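Local coordinates for protein binary enterotoxin of Clostridium perfringens component a (Clostridium perfringens, PDB 5WTZ) that is the enzymatic component of a binary enterotoxin, an actin-specific ADP-ribosylating toxin that binds NAD+ as its substrate, at residues Ser224-Glu229 with Ile291-Ile296; Lys24-Val29 with Lys84-Thr89; Tyr315-Val320 with Asn412-Asp417. All blocks are in the same frame, centred on the assembly; numbering follows the deposited sequence.

Interaction 1 of 3, residues Ser224-Glu229 with Ile291-Ile296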
ATOM      1  N   SER A 224      -3.888  11.723  14.097  1.00 24.40           N
ATOM      2  CA  SER A 224      -3.637  12.830  15.007  1.00 24.98           C
ATOM      3  C   SER A 224      -3.125  12.328  16.364  1.00 28.96           C
ATOM      4  O   SER A 224      -2.170  12.870  16.916  1.00 27.24           O
ATOM      5  CB  SER A 224      -4.913  13.659  15.171  1.00 31.32           C
ATOM      6  OG  SER A 224      -4.768  14.633  16.187  1.00 41.55           O
ATOM      7  N   GLN A 225      -3.756  11.278  16.884  1.00 28.44           N
ATOM      8  CA  GLN A 225      -3.350  10.675  18.152  1.00 31.68           C
ATOM      9  C   GLN A 225      -1.932  10.111  18.123  1.00 29.70           C
ATOM     10  O   GLN A 225      -1.168  10.298  19.068  1.00 25.59           O
ATOM     11  CB  GLN A 225      -4.334   9.578  18.547  1.00 24.52           C
ATOM     12  CG  GLN A 225      -5.620  10.120  19.157  1.00 29.32           C
ATOM     13  CD  GLN A 225      -6.660   9.044  19.410  1.00 43.73           C
ATOM     14  OE1 GLN A 225      -6.800   8.098  18.628  1.00 52.05           O
ATOM     15  NE2 GLN A 225      -7.403   9.187  20.502  1.00 45.55           N
ATOM     16  N   TRP A 226      -1.595   9.409  17.048  1.00 25.21           N
ATOM     17  CA  TRP A 226      -0.246   8.880  16.865  1.00 21.86           C
ATOM     18  C   TRP A 226       0.777  10.012  16.802  1.00 26.92           C
ATOM     19  O   TRP A 226       1.805   9.976  17.487  1.00 22.10           O
ATOM     20  CB  TRP A 226      -0.183   8.018  15.602  1.00 19.48           C
ATOM     21  CG  TRP A 226       1.140   7.329  15.416  1.00 20.57           C
ATOM     22  CD1 TRP A 226       1.498   6.096  15.887  1.00 21.01           C
ATOM     23  CD2 TRP A 226       2.275   7.834  14.710  1.00 18.02           C
ATOM     24  NE1 TRP A 226       2.790   5.807  15.518  1.00 19.00           N
ATOM     25  CE2 TRP A 226       3.289   6.864  14.789  1.00 19.81           C
ATOM     26  CE3 TRP A 226       2.534   9.023  14.009  1.00 21.66           C
ATOM     27  CZ2 TRP A 226       4.539   7.036  14.210  1.00 24.34           C
ATOM     28  CZ3 TRP A 226       3.771   9.191  13.428  1.00 22.68           C
ATOM     29  CH2 TRP A 226       4.761   8.204  13.532  1.00 19.68           C
ATOM     30  N   GLY A 227       0.487  11.031  15.997  1.00 22.22           N
ATOM     31  CA  GLY A 227       1.363  12.186  15.896  1.00 19.74           C
ATOM     32  C   GLY A 227       1.606  12.868  17.232  1.00 25.26           C
ATOM     33  O   GLY A 227       2.749  13.152  17.601  1.00 25.69           O
ATOM     34  N   GLU A 228       0.525  13.117  17.967  1.00 26.96           N
ATOM     35  CA  GLU A 228       0.613  13.720  19.286  1.00 29.62           C
ATOM     36  C   GLU A 228       1.411  12.867  20.271  1.00 26.60           C
ATOM     37  O   GLU A 228       2.272  13.378  20.979  1.00 26.46           O
ATOM     38  CB  GLU A 228      -0.794  13.975  19.838  1.00 33.39           C
ATOM     39  CG  GLU A 228      -0.819  14.511  21.256  1.00 48.74           C
ATOM     40  CD  GLU A 228      -0.336  15.949  21.350  1.00 54.16           C
ATOM     41  OE1 GLU A 228      -0.275  16.632  20.301  1.00 54.83           O
ATOM     42  OE2 GLU A 228      -0.016  16.393  22.476  1.00 49.89           O
ATOM     43  N   GLU A 229       1.111  11.575  20.340  1.00 22.93           N
ATOM     44  CA  GLU A 229       1.736  10.714  21.331  1.00 29.15           C
ATOM     45  C   GLU A 229       3.234  10.619  21.098  1.00 29.28           C
ATOM     46  O   GLU A 229       4.026  10.600  22.035  1.00 33.82           O
ATOM     47  CB  GLU A 229       1.128   9.304  21.299  1.00 32.90           C
ATOM     48  CG  GLU A 229      -0.305   9.202  21.782  1.00 48.52           C
ATOM     49  CD  GLU A 229      -0.792   7.765  21.835  1.00 61.49           C
ATOM     50  OE1 GLU A 229      -0.044   6.906  22.349  1.00 68.79           O
ATOM     51  OE2 GLU A 229      -1.915   7.493  21.355  1.00 61.49           O
ATOM     52  N   ILE A 291      11.566   7.893  13.765  1.00 18.40           N
ATOM     53  CA  ILE A 291      10.273   7.215  13.629  1.00 18.13           C
ATOM     54  C   ILE A 291      10.263   5.936  14.489  1.00 15.14           C
ATOM     55  O   ILE A 291      11.099   5.057  14.308  1.00 18.25           O
ATOM     56  CB  ILE A 291       9.989   6.890  12.145  1.00 17.98           C
ATOM     57  CG1 ILE A 291       9.854   8.181  11.336  1.00 15.86           C
ATOM     58  CG2 ILE A 291       8.727   6.043  11.988  1.00 15.92           C
ATOM     59  CD1 ILE A 291       8.547   8.926  11.547  1.00 14.86           C
ATOM     60  N   PRO A 292       9.340   5.859  15.466  1.00 20.25           N
ATOM     61  CA  PRO A 292       9.333   4.830  16.520  1.00 23.63           C
ATOM     62  C   PRO A 292       8.797   3.449  16.102  1.00 18.59           C
ATOM     63  O   PRO A 292       8.997   2.494  16.855  1.00 20.49           O
ATOM     64  CB  PRO A 292       8.417   5.438  17.581  1.00 26.13           C
ATOM     65  CG  PRO A 292       7.444   6.225  16.787  1.00 25.65           C
ATOM     66  CD  PRO A 292       8.259   6.838  15.661  1.00 20.07           C
ATOM     67  N   GLU A 293       8.109   3.366  14.961  1.00 15.23           N
ATOM     68  CA  GLU A 293       7.579   2.113  14.416  1.00 18.65           C
ATOM     69  C   GLU A 293       7.303   2.312  12.937  1.00 24.21           C
ATOM     70  O   GLU A 293       7.019   3.444  12.506  1.00 18.37           O
ATOM     71  CB  GLU A 293       6.294   1.699  15.127  1.00 25.11           C
ATOM     72  CG  GLU A 293       5.148   2.694  14.920  1.00 29.54           C
ATOM     73  CD  GLU A 293       3.951   2.384  15.795  1.00 32.71           C
ATOM     74  OE1 GLU A 293       3.538   1.207  15.836  1.00 28.30           O
ATOM     75  OE2 GLU A 293       3.443   3.310  16.461  1.00 28.50           O
ATOM     76  N   ASP A 294       7.367   1.224  12.168  1.00 19.99           N
ATOM     77  CA  ASP A 294       7.112   1.273  10.732  1.00 19.23           C
ATOM     78  C   ASP A 294       5.749   1.904  10.515  1.00 14.95           C
ATOM     79  O   ASP A 294       4.773   1.550  11.194  1.00 17.32           O
ATOM     80  CB  ASP A 294       7.153  -0.119  10.087  1.00 16.59           C
ATOM     81  CG  ASP A 294       8.578  -0.670   9.930  1.00 20.24           C
ATOM     82  OD1 ASP A 294       9.485  -0.287  10.707  1.00 20.28           O
ATOM     83  OD2 ASP A 294       8.777  -1.515   9.034  1.00 31.24           O
ATOM     84  N   ILE A 295       5.693   2.849   9.585  1.00 15.05           N
ATOM     85  CA  ILE A 295       4.455   3.547   9.263  1.00 19.92           C
ATOM     86  C   ILE A 295       4.370   3.733   7.741  1.00 18.85           C
ATOM     87  O   ILE A 295       5.392   3.825   7.047  1.00 15.47           O
ATOM     88  CB  ILE A 295       4.352   4.916  10.015  1.00 16.65           C
ATOM     89  CG1 ILE A 295       2.933   5.488   9.928  1.00 19.69           C
ATOM     90  CG2 ILE A 295       5.423   5.912   9.558  1.00 14.71           C
ATOM     91  CD1 ILE A 295       2.667   6.652  10.912  1.00 17.35           C
ATOM     92  N   ILE A 296       3.152   3.720   7.223  1.00 13.36           N
ATOM     93  CA  ILE A 296       2.896   4.102   5.840  1.00 15.49           C
ATOM     94  C   ILE A 296       2.604   5.610   5.780  1.00 15.48           C
ATOM     95  O   ILE A 296       1.799   6.124   6.558  1.00 18.50           O
ATOM     96  CB  ILE A 296       1.705   3.315   5.240  1.00 14.86           C
ATOM     97  CG1 ILE A 296       2.018   1.805   5.196  1.00 20.28           C
ATOM     98  CG2 ILE A 296       1.357   3.883   3.870  1.00 15.63           C
ATOM     99  CD1 ILE A 296       3.383   1.474   4.542  1.00 18.42           C
TER

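Interaction 2 of 3, residues Lys24-Val29 with Lys84-Thr89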
ATOM      1  N   LYS A  24     -18.267 -24.939   5.738  1.00 57.76           N
ATOM      2  CA  LYS A  24     -19.706 -24.930   5.580  1.00 57.95           C
ATOM      3  C   LYS A  24     -20.439 -24.472   6.799  1.00 56.26           C
ATOM      4  O   LYS A  24     -21.324 -23.615   6.729  1.00 47.31           O
ATOM      5  CB  LYS A  24     -20.203 -26.301   5.161  1.00 65.09           C
ATOM      6  CG  LYS A  24     -21.088 -26.047   4.013  1.00 68.68           C
ATOM      7  CD  LYS A  24     -20.164 -25.420   3.014  1.00 76.55           C
ATOM      8  CE  LYS A  24     -20.924 -24.822   1.909  1.00 89.38           C
ATOM      9  NZ  LYS A  24     -21.658 -23.591   2.343  1.00 95.78           N
ATOM     10  N   LYS A  25     -20.055 -25.052   7.919  1.00 48.19           N
ATOM     11  CA  LYS A  25     -20.618 -24.684   9.193  1.00 49.56           C
ATOM     12  C   LYS A  25     -20.354 -23.242   9.495  1.00 50.31           C
ATOM     13  O   LYS A  25     -21.261 -22.497   9.864  1.00 52.97           O
ATOM     14  CB  LYS A  25     -20.012 -25.532  10.273  1.00 61.97           C
ATOM     15  CG  LYS A  25     -19.859 -26.906   9.798  1.00 68.30           C
ATOM     16  CD  LYS A  25     -18.700 -27.507  10.467  1.00 74.42           C
ATOM     17  CE  LYS A  25     -18.371 -28.766   9.763  1.00 80.42           C
ATOM     18  NZ  LYS A  25     -17.436 -29.551  10.545  1.00 83.57           N
ATOM     19  N   ARG A  26     -19.093 -22.850   9.347  1.00 47.11           N
ATOM     20  CA  ARG A  26     -18.712 -21.503   9.715  1.00 45.69           C
ATOM     21  C   ARG A  26     -19.418 -20.528   8.781  1.00 45.01           C
ATOM     22  O   ARG A  26     -19.781 -19.438   9.193  1.00 55.07           O
ATOM     23  CB  ARG A  26     -17.187 -21.319   9.697  1.00 49.57           C
ATOM     24  CG  ARG A  26     -16.514 -21.426   8.337  1.00 45.70           C
ATOM     25  CD  ARG A  26     -15.002 -21.578   8.502  1.00 44.46           C
ATOM     26  NE  ARG A  26     -14.430 -20.542   9.358  1.00 40.73           N
ATOM     27  CZ  ARG A  26     -13.980 -19.364   8.932  1.00 44.43           C
ATOM     28  NH1 ARG A  26     -14.029 -19.053   7.643  1.00 39.59           N
ATOM     29  NH2 ARG A  26     -13.473 -18.495   9.801  1.00 43.01           N
ATOM     30  N   LYS A  27     -19.662 -20.945   7.544  1.00 45.31           N
ATOM     31  CA  LYS A  27     -20.427 -20.127   6.605  1.00 49.44           C
ATOM     32  C   LYS A  27     -21.869 -19.918   7.078  1.00 52.71           C
ATOM     33  O   LYS A  27     -22.339 -18.781   7.154  1.00 54.24           O
ATOM     34  CB  LYS A  27     -20.419 -20.762   5.219  1.00 43.00           C
ATOM     35  CG  LYS A  27     -21.009 -19.891   4.137  1.00 54.17           C
ATOM     36  CD  LYS A  27     -20.879 -20.572   2.785  1.00 52.19           C
ATOM     37  CE  LYS A  27     -21.775 -19.928   1.744  1.00 52.63           C
ATOM     38  NZ  LYS A  27     -22.724 -20.919   1.168  1.00 54.48           N
ATOM     39  N   GLN A  28     -22.556 -21.011   7.405  1.00 54.32           N
ATOM     40  CA  GLN A  28     -23.920 -20.948   7.937  1.00 57.55           C
ATOM     41  C   GLN A  28     -24.031 -20.100   9.203  1.00 56.99           C
ATOM     42  O   GLN A  28     -24.879 -19.210   9.291  1.00 56.24           O
ATOM     43  CB  GLN A  28     -24.447 -22.347   8.240  1.00 69.74           C
ATOM     44  CG  GLN A  28     -24.657 -23.228   7.028  1.00 78.25           C
ATOM     45  CD  GLN A  28     -25.160 -24.606   7.410  1.00 84.79           C
ATOM     46  OE1 GLN A  28     -24.955 -25.063   8.536  1.00 82.61           O
ATOM     47  NE2 GLN A  28     -25.824 -25.276   6.472  1.00 89.79           N
ATOM     48  N   VAL A  29     -23.180 -20.394  10.182  1.00 51.61           N
ATOM     49  CA  VAL A  29     -23.194 -19.687  11.459  1.00 53.94           C
ATOM     50  C   VAL A  29     -22.890 -18.200  11.278  1.00 62.42           C
ATOM     51  O   VAL A  29     -23.472 -17.349  11.959  1.00 65.13           O
ATOM     52  CB  VAL A  29     -22.177 -20.292  12.458  1.00 52.97           C
ATOM     53  CG1 VAL A  29     -22.168 -19.503  13.754  1.00 58.78           C
ATOM     54  CG2 VAL A  29     -22.492 -21.755  12.734  1.00 55.25           C
ATOM     55  N   LYS A  84     -15.397  -9.496  10.017  1.00 37.65           N
ATOM     56  CA  LYS A  84     -14.910  -9.382  11.394  1.00 40.30           C
ATOM     57  C   LYS A  84     -15.685 -10.273  12.357  1.00 44.72           C
ATOM     58  O   LYS A  84     -15.262 -10.475  13.493  1.00 42.30           O
ATOM     59  CB  LYS A  84     -14.963  -7.927  11.875  1.00 37.31           C
ATOM     60  CG  LYS A  84     -13.811  -7.082  11.365  1.00 35.41           C
ATOM     61  CD  LYS A  84     -13.975  -5.611  11.708  1.00 39.05           C
ATOM     62  CE  LYS A  84     -12.764  -4.827  11.238  1.00 42.72           C
ATOM     63  NZ  LYS A  84     -13.073  -3.428  10.829  1.00 49.42           N
ATOM     64  N   LYS A  85     -16.818 -10.806  11.908  1.00 46.46           N
ATOM     65  CA  LYS A  85     -17.595 -11.735  12.722  1.00 46.93           C
ATOM     66  C   LYS A  85     -17.142 -13.165  12.456  1.00 47.13           C
ATOM     67  O   LYS A  85     -17.716 -14.120  12.979  1.00 47.95           O
ATOM     68  CB  LYS A  85     -19.095 -11.590  12.435  1.00 50.99           C
ATOM     69  CG  LYS A  85     -19.654 -10.195  12.688  1.00 51.39           C
ATOM     70  CD  LYS A  85     -21.131 -10.098  12.305  1.00 54.76           C
ATOM     71  CE  LYS A  85     -21.680  -8.693  12.561  1.00 53.75           C
ATOM     72  NZ  LYS A  85     -23.129  -8.571  12.208  1.00 52.75           N
ATOM     73  N   SER A  86     -16.107 -13.304  11.636  1.00 41.24           N
ATOM     74  CA  SER A  86     -15.602 -14.614  11.246  1.00 38.85           C
ATOM     75  C   SER A  86     -14.079 -14.651  11.351  1.00 45.86           C
ATOM     76  O   SER A  86     -13.384 -14.901  10.368  1.00 41.00           O
ATOM     77  CB  SER A  86     -16.050 -14.955   9.818  1.00 37.01           C
ATOM     78  OG  SER A  86     -15.779 -16.311   9.513  1.00 37.89           O
ATOM     79  N   MET A  87     -13.564 -14.404  12.553  1.00 44.21           N
ATOM     80  CA  MET A  87     -12.123 -14.384  12.776  1.00 42.15           C
ATOM     81  C   MET A  87     -11.542 -15.785  12.965  1.00 39.58           C
ATOM     82  O   MET A  87     -12.158 -16.643  13.593  1.00 39.71           O
ATOM     83  CB  MET A  87     -11.797 -13.516  13.990  1.00 41.35           C
ATOM     84  CG  MET A  87     -12.197 -12.068  13.820  1.00 39.48           C
ATOM     85  SD  MET A  87     -11.799 -11.082  15.268  1.00 57.74           S
ATOM     86  CE  MET A  87     -11.983  -9.432  14.588  1.00 61.71           C
ATOM     87  N   LEU A  88     -10.352 -16.010  12.416  1.00 33.77           N
ATOM     88  CA  LEU A  88      -9.672 -17.295  12.564  1.00 37.63           C
ATOM     89  C   LEU A  88      -9.342 -17.583  14.026  1.00 38.86           C
ATOM     90  O   LEU A  88      -8.882 -16.697  14.746  1.00 34.54           O
ATOM     91  CB  LEU A  88      -8.389 -17.324  11.733  1.00 33.63           C
ATOM     92  CG  LEU A  88      -8.500 -17.134  10.218  1.00 31.86           C
ATOM     93  CD1 LEU A  88      -7.122 -17.276   9.618  1.00 25.17           C
ATOM     94  CD2 LEU A  88      -9.469 -18.143   9.610  1.00 30.45           C
ATOM     95  N   THR A  89      -9.587 -18.818  14.462  1.00 45.23           N
ATOM     96  CA  THR A  89      -9.280 -19.221  15.835  1.00 46.05           C
ATOM     97  C   THR A  89      -7.793 -19.534  15.974  1.00 44.04           C
ATOM     98  O   THR A  89      -7.225 -19.484  17.063  1.00 41.14           O
ATOM     99  CB  THR A  89     -10.097 -20.452  16.252  1.00 40.58           C
ATOM    100  OG1 THR A  89      -9.811 -21.535  15.358  1.00 41.49           O
ATOM    101  CG2 THR A  89     -11.587 -20.146  16.209  1.00 36.59           C
TER
HETATM  102  O   HOH W   1     -17.458 -17.308   7.697  1.00 44.74           O

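Interaction 3 of 3, residues Tyr315-Val320 with Asn412-Asp417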
ATOM      1  N   TYR A 315       3.709  11.862 -19.558  1.00 24.90           N
ATOM      2  CA  TYR A 315       2.970  12.107 -18.320  1.00 25.13           C
ATOM      3  C   TYR A 315       1.452  11.913 -18.531  1.00 25.53           C
ATOM      4  O   TYR A 315       0.659  12.046 -17.601  1.00 25.48           O
ATOM      5  CB  TYR A 315       3.310  13.516 -17.809  1.00 24.02           C
ATOM      6  CG  TYR A 315       2.805  13.869 -16.423  1.00 18.08           C
ATOM      7  CD1 TYR A 315       3.082  13.067 -15.321  1.00 23.91           C
ATOM      8  CD2 TYR A 315       2.080  15.042 -16.219  1.00 23.29           C
ATOM      9  CE1 TYR A 315       2.629  13.414 -14.050  1.00 24.47           C
ATOM     10  CE2 TYR A 315       1.629  15.395 -14.960  1.00 27.91           C
ATOM     11  CZ  TYR A 315       1.902  14.586 -13.885  1.00 26.61           C
ATOM     12  OH  TYR A 315       1.437  14.957 -12.643  1.00 23.82           O
ATOM     13  N   ASP A 316       1.056  11.581 -19.760  1.00 21.60           N
ATOM     14  CA  ASP A 316      -0.346  11.309 -20.066  1.00 27.43           C
ATOM     15  C   ASP A 316      -0.690   9.857 -19.750  1.00 29.94           C
ATOM     16  O   ASP A 316      -0.623   8.993 -20.625  1.00 30.12           O
ATOM     17  CB  ASP A 316      -0.651  11.613 -21.537  1.00 30.15           C
ATOM     18  CG  ASP A 316      -2.141  11.542 -21.856  1.00 31.44           C
ATOM     19  OD1 ASP A 316      -2.936  11.125 -20.986  1.00 32.81           O
ATOM     20  OD2 ASP A 316      -2.519  11.904 -22.982  1.00 38.13           O
ATOM     21  N   PHE A 317      -1.083   9.596 -18.508  1.00 27.58           N
ATOM     22  CA  PHE A 317      -1.325   8.225 -18.055  1.00 28.73           C
ATOM     23  C   PHE A 317      -2.695   7.710 -18.470  1.00 29.76           C
ATOM     24  O   PHE A 317      -3.057   6.575 -18.155  1.00 31.71           O
ATOM     25  CB  PHE A 317      -1.164   8.130 -16.542  1.00 26.81           C
ATOM     26  CG  PHE A 317       0.212   8.484 -16.066  1.00 26.15           C
ATOM     27  CD1 PHE A 317       1.333   7.959 -16.699  1.00 29.04           C
ATOM     28  CD2 PHE A 317       0.390   9.361 -15.010  1.00 20.78           C
ATOM     29  CE1 PHE A 317       2.612   8.293 -16.269  1.00 22.80           C
ATOM     30  CE2 PHE A 317       1.656   9.693 -14.572  1.00 22.40           C
ATOM     31  CZ  PHE A 317       2.767   9.168 -15.206  1.00 22.61           C
ATOM     32  N   ASN A 318      -3.447   8.537 -19.186  1.00 31.13           N
ATOM     33  CA  ASN A 318      -4.699   8.096 -19.795  1.00 31.43           C
ATOM     34  C   ASN A 318      -4.443   7.190 -20.993  1.00 41.65           C
ATOM     35  O   ASN A 318      -5.368   6.626 -21.575  1.00 47.17           O
ATOM     36  CB  ASN A 318      -5.548   9.300 -20.213  1.00 34.75           C
ATOM     37  CG  ASN A 318      -6.282   9.930 -19.042  1.00 36.33           C
ATOM     38  OD1 ASN A 318      -6.534   9.270 -18.034  1.00 32.64           O
ATOM     39  ND2 ASN A 318      -6.630  11.208 -19.168  1.00 41.28           N
ATOM     40  N   LYS A 319      -3.173   7.059 -21.358  1.00 41.66           N
ATOM     41  CA  LYS A 319      -2.761   6.140 -22.406  1.00 41.06           C
ATOM     42  C   LYS A 319      -1.970   4.974 -21.812  1.00 41.69           C
ATOM     43  O   LYS A 319      -0.991   5.178 -21.094  1.00 35.52           O
ATOM     44  CB  LYS A 319      -1.947   6.886 -23.461  1.00 38.32           C
ATOM     45  CG  LYS A 319      -2.704   8.064 -24.054  1.00 44.08           C
ATOM     46  CD  LYS A 319      -1.901   8.785 -25.118  1.00 46.60           C
ATOM     47  CE  LYS A 319      -2.773   9.767 -25.882  1.00 50.82           C
ATOM     48  NZ  LYS A 319      -3.998   9.089 -26.384  1.00 54.41           N
ATOM     49  N   VAL A 320      -2.404   3.749 -22.104  1.00 38.61           N
ATOM     50  CA  VAL A 320      -1.800   2.571 -21.493  1.00 36.57           C
ATOM     51  C   VAL A 320      -0.291   2.512 -21.715  1.00 32.94           C
ATOM     52  O   VAL A 320       0.446   2.158 -20.796  1.00 27.78           O
ATOM     53  CB  VAL A 320      -2.443   1.261 -22.018  1.00 46.06           C
ATOM     54  CG1 VAL A 320      -3.861   1.123 -21.501  1.00 48.21           C
ATOM     55  CG2 VAL A 320      -2.431   1.224 -23.530  1.00 41.22           C
ATOM     56  N   ASN A 412      -6.189   9.094 -15.125  1.00 25.34           N
ATOM     57  CA  ASN A 412      -5.453   8.030 -14.471  1.00 27.42           C
ATOM     58  C   ASN A 412      -4.321   8.595 -13.617  1.00 27.32           C
ATOM     59  O   ASN A 412      -3.599   9.513 -14.027  1.00 24.86           O
ATOM     60  CB  ASN A 412      -4.887   7.047 -15.487  1.00 28.99           C
ATOM     61  CG  ASN A 412      -5.929   6.104 -16.011  1.00 38.66           C
ATOM     62  OD1 ASN A 412      -6.841   5.710 -15.287  1.00 39.45           O
ATOM     63  ND2 ASN A 412      -5.801   5.720 -17.274  1.00 49.38           N
ATOM     64  N   LYS A 413      -4.178   8.033 -12.425  1.00 22.80           N
ATOM     65  CA  LYS A 413      -3.100   8.392 -11.522  1.00 19.80           C
ATOM     66  C   LYS A 413      -2.311   7.144 -11.140  1.00 24.42           C
ATOM     67  O   LYS A 413      -2.816   6.019 -11.279  1.00 25.26           O
ATOM     68  CB  LYS A 413      -3.663   9.099 -10.291  1.00 17.66           C
ATOM     69  CG  LYS A 413      -4.385  10.410 -10.646  1.00 18.14           C
ATOM     70  CD  LYS A 413      -4.827  11.169  -9.401  1.00 20.74           C
ATOM     71  CE  LYS A 413      -5.140  12.627  -9.735  1.00 22.02           C
ATOM     72  NZ  LYS A 413      -5.807  13.350  -8.583  1.00 19.89           N
ATOM     73  N   LEU A 414      -1.079   7.329 -10.675  1.00 17.02           N
ATOM     74  CA  LEU A 414      -0.234   6.196 -10.290  1.00 15.05           C
ATOM     75  C   LEU A 414       0.063   6.174  -8.801  1.00 13.17           C
ATOM     76  O   LEU A 414       0.650   7.104  -8.248  1.00 18.28           O
ATOM     77  CB  LEU A 414       1.082   6.210 -11.070  1.00 20.78           C
ATOM     78  CG  LEU A 414       0.932   6.175 -12.594  1.00 22.24           C
ATOM     79  CD1 LEU A 414       2.284   6.241 -13.276  1.00 20.21           C
ATOM     80  CD2 LEU A 414       0.159   4.928 -13.051  1.00 19.87           C
ATOM     81  N   ILE A 415      -0.351   5.091  -8.166  1.00 16.95           N
ATOM     82  CA  ILE A 415       0.005   4.825  -6.789  1.00 14.28           C
ATOM     83  C   ILE A 415       1.385   4.173  -6.787  1.00 20.35           C
ATOM     84  O   ILE A 415       1.558   3.073  -7.316  1.00 20.39           O
ATOM     85  CB  ILE A 415      -1.053   3.922  -6.124  1.00 14.47           C
ATOM     86  CG1 ILE A 415      -2.437   4.556  -6.272  1.00 15.96           C
ATOM     87  CG2 ILE A 415      -0.711   3.686  -4.644  1.00 17.75           C
ATOM     88  CD1 ILE A 415      -3.588   3.617  -6.034  1.00 19.57           C
ATOM     89  N   ILE A 416       2.364   4.863  -6.221  1.00 15.00           N
ATOM     90  CA  ILE A 416       3.753   4.407  -6.297  1.00 16.17           C
ATOM     91  C   ILE A 416       4.175   3.901  -4.928  1.00 18.62           C
ATOM     92  O   ILE A 416       4.560   4.678  -4.049  1.00 17.22           O
ATOM     93  CB  ILE A 416       4.686   5.532  -6.794  1.00 18.58           C
ATOM     94  CG1 ILE A 416       4.168   6.074  -8.137  1.00 21.45           C
ATOM     95  CG2 ILE A 416       6.118   5.030  -6.926  1.00 14.58           C
ATOM     96  CD1 ILE A 416       4.995   7.173  -8.718  1.00 23.63           C
ATOM     97  N   ASP A 417       4.054   2.592  -4.738  1.00 15.59           N
ATOM     98  CA  ASP A 417       4.503   1.964  -3.497  1.00 11.92           C
ATOM     99  C   ASP A 417       6.014   1.951  -3.458  1.00 13.85           C
ATOM    100  O   ASP A 417       6.658   1.460  -4.383  1.00 14.21           O
ATOM    101  CB  ASP A 417       3.958   0.544  -3.383  1.00 18.33           C
ATOM    102  CG  ASP A 417       2.525   0.520  -2.905  1.00 21.12           C
ATOM    103  OD1 ASP A 417       2.299   0.715  -1.694  1.00 15.33           O
ATOM    104  OD2 ASP A 417       1.632   0.321  -3.743  1.00 20.59           O
TER

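Interaction 1 of 3, residues Ser224-Glu229 with Ile291-Ile296
The indole N-H of Trp226 is given to the carboxylate of Glu293, with NE1 2.7 Å from OE2 and an N-H...O angle of 154°. OE2 lies almost exactly in the indole plane but is itself met from above the carboxylate plane, the two planes being 40° apart. Glu293 reaches the pyrrole edge because its first torsion tucks CG over its own backbone, flanked by N and C, and the extended arm beyond runs antiparallel alongside the indole. Trp226 in turn carries its CG anti to the backbone N, which sends the ring off helix 220-237 toward segment 291-296. There the tip of Ile295 meets one face: its CD1 stands 3.6 Å from the centroid of the six-membered ring, only 7° off the normal, a CH-pi contact. Pro292 touches the benzo side obliquely, CG lying 4.0 Å from Trp226 CZ2, and Ile291 CD1 approaches the ring edge at 4.3 Å from CH2. The buried indole therefore has its polar N-H satisfied at one edge while its carbon surface packs on aliphatic groups; the ring of Phe216 also meets it. This is a tryptophan of helix 220-237 packed against the loop leading into, and the first residue of, strand 295-301, an edge strand of the five-stranded sheet in an ADP-ribosyltransferase fold, its side chain about 13 Å from the bound NAD.

Interaction 2 of 3, residues Lys24-Val29 with Lys84-Thr89
Ser86 faces helix 16-31 from the loop 84-89 and lays its hydroxyl over one face of the Arg26 guanidinium, OG being 3.2 Å from NH2 and 3.6 Å from CZ. Coming from above the plane, it stands at a poor angle for a hydrogen bond, and the contact is one of packing. The polar link runs through a water instead: it lies 2.7 Å from Ser86 OG and makes a weak bond, 3.5 Å long, to the backbone O of Arg26. Next along the loop, the CB of Met87 points away from the helix, and its backbone O lies near the guanidinium plane at 4.4 Å from Arg26 NH2. Leu88 then brings CD2 to 4.0 Å from the same NH2, obliquely, although its CB points away from the helix. Arg26 reaches this group with CG between its own N and carbonyl carbon (chi1 66°) and a bend at chi3. The stronger hold on its guanidinium lies outside the loop, where NH1 donates to Ala168 O and bonds Ser170 OG. In the loop, which joins helix 70-83 to strand 92-98, backbone bonds pair Ser86 with Ala168 and Leu88 with Asn165 and Thr166, and Arg26 bridges helix 16-31 to the same strand 168-171.

Interaction 3 of 3, residues Tyr315-Val320 with Asn412-Asp417
Phe317 and Asn318 occupy the middle of a type I beta turn, Asp316 to Lys319, that leads into helix 320-330 and docks on strand 411-420 of the ADP-ribosyltransferase sheet. Along Phe317, CB rests 4.0 Å from Asn412 CB, with the carbonyl of Asn412 also close by. CG, anti to the carbonyl carbon (chi1 -61°), carries the ring out over the Leu414 methyl. CG and CD1 pass near Leu414 CD1, while CD2 meets Leu414 CG as well. CE1 and CE2 close further on that methyl, and at the tip CZ comes within 3.5 Å of it. Leu414 CD1 thus sits over the ring centre as a CH-pi contact, 14° off the normal, the two side chains crossing at about a right angle; Tyr315 O lies above the opposite face, toward its rim. Val323 of helix 320-330 touches both Phe317 and Leu414. The turn is braced inside by an Asx turn, Asp316 OD1 accepting from Asn318 N. Asn412 fastens the polar side twice: its backbone N donates nearly straight, at 173°, to Asn318 OD1 at 2.9 Å, and its ND2 donates to Phe317 O at 3.0 Å, that oxygen lying close to the Asn412 amide plane.

From the N terminus the three contacts follow one another without nesting or crossing. Interaction 2 closes a mostly helical loop in the N-terminal ADP-ribosyltransferase-like half, bringing helix 16-31 to the loop ahead of strand 92-98. Interaction 1 opens in the C-terminal half, which holds the NAD, and likewise encloses a helical span, joining helix 220-237 to the start of strand 295-301. Interaction 3 then joins the approach to helix 320-330 with strand 411-420, and much of what it encloses is strand. Interactions 1 and 3 reach the same five-stranded sheet on opposite sides of the chain's centre, their nearest atoms about 6 Å apart; interaction 2 lies about 33 Å from interaction 1, centre to centre.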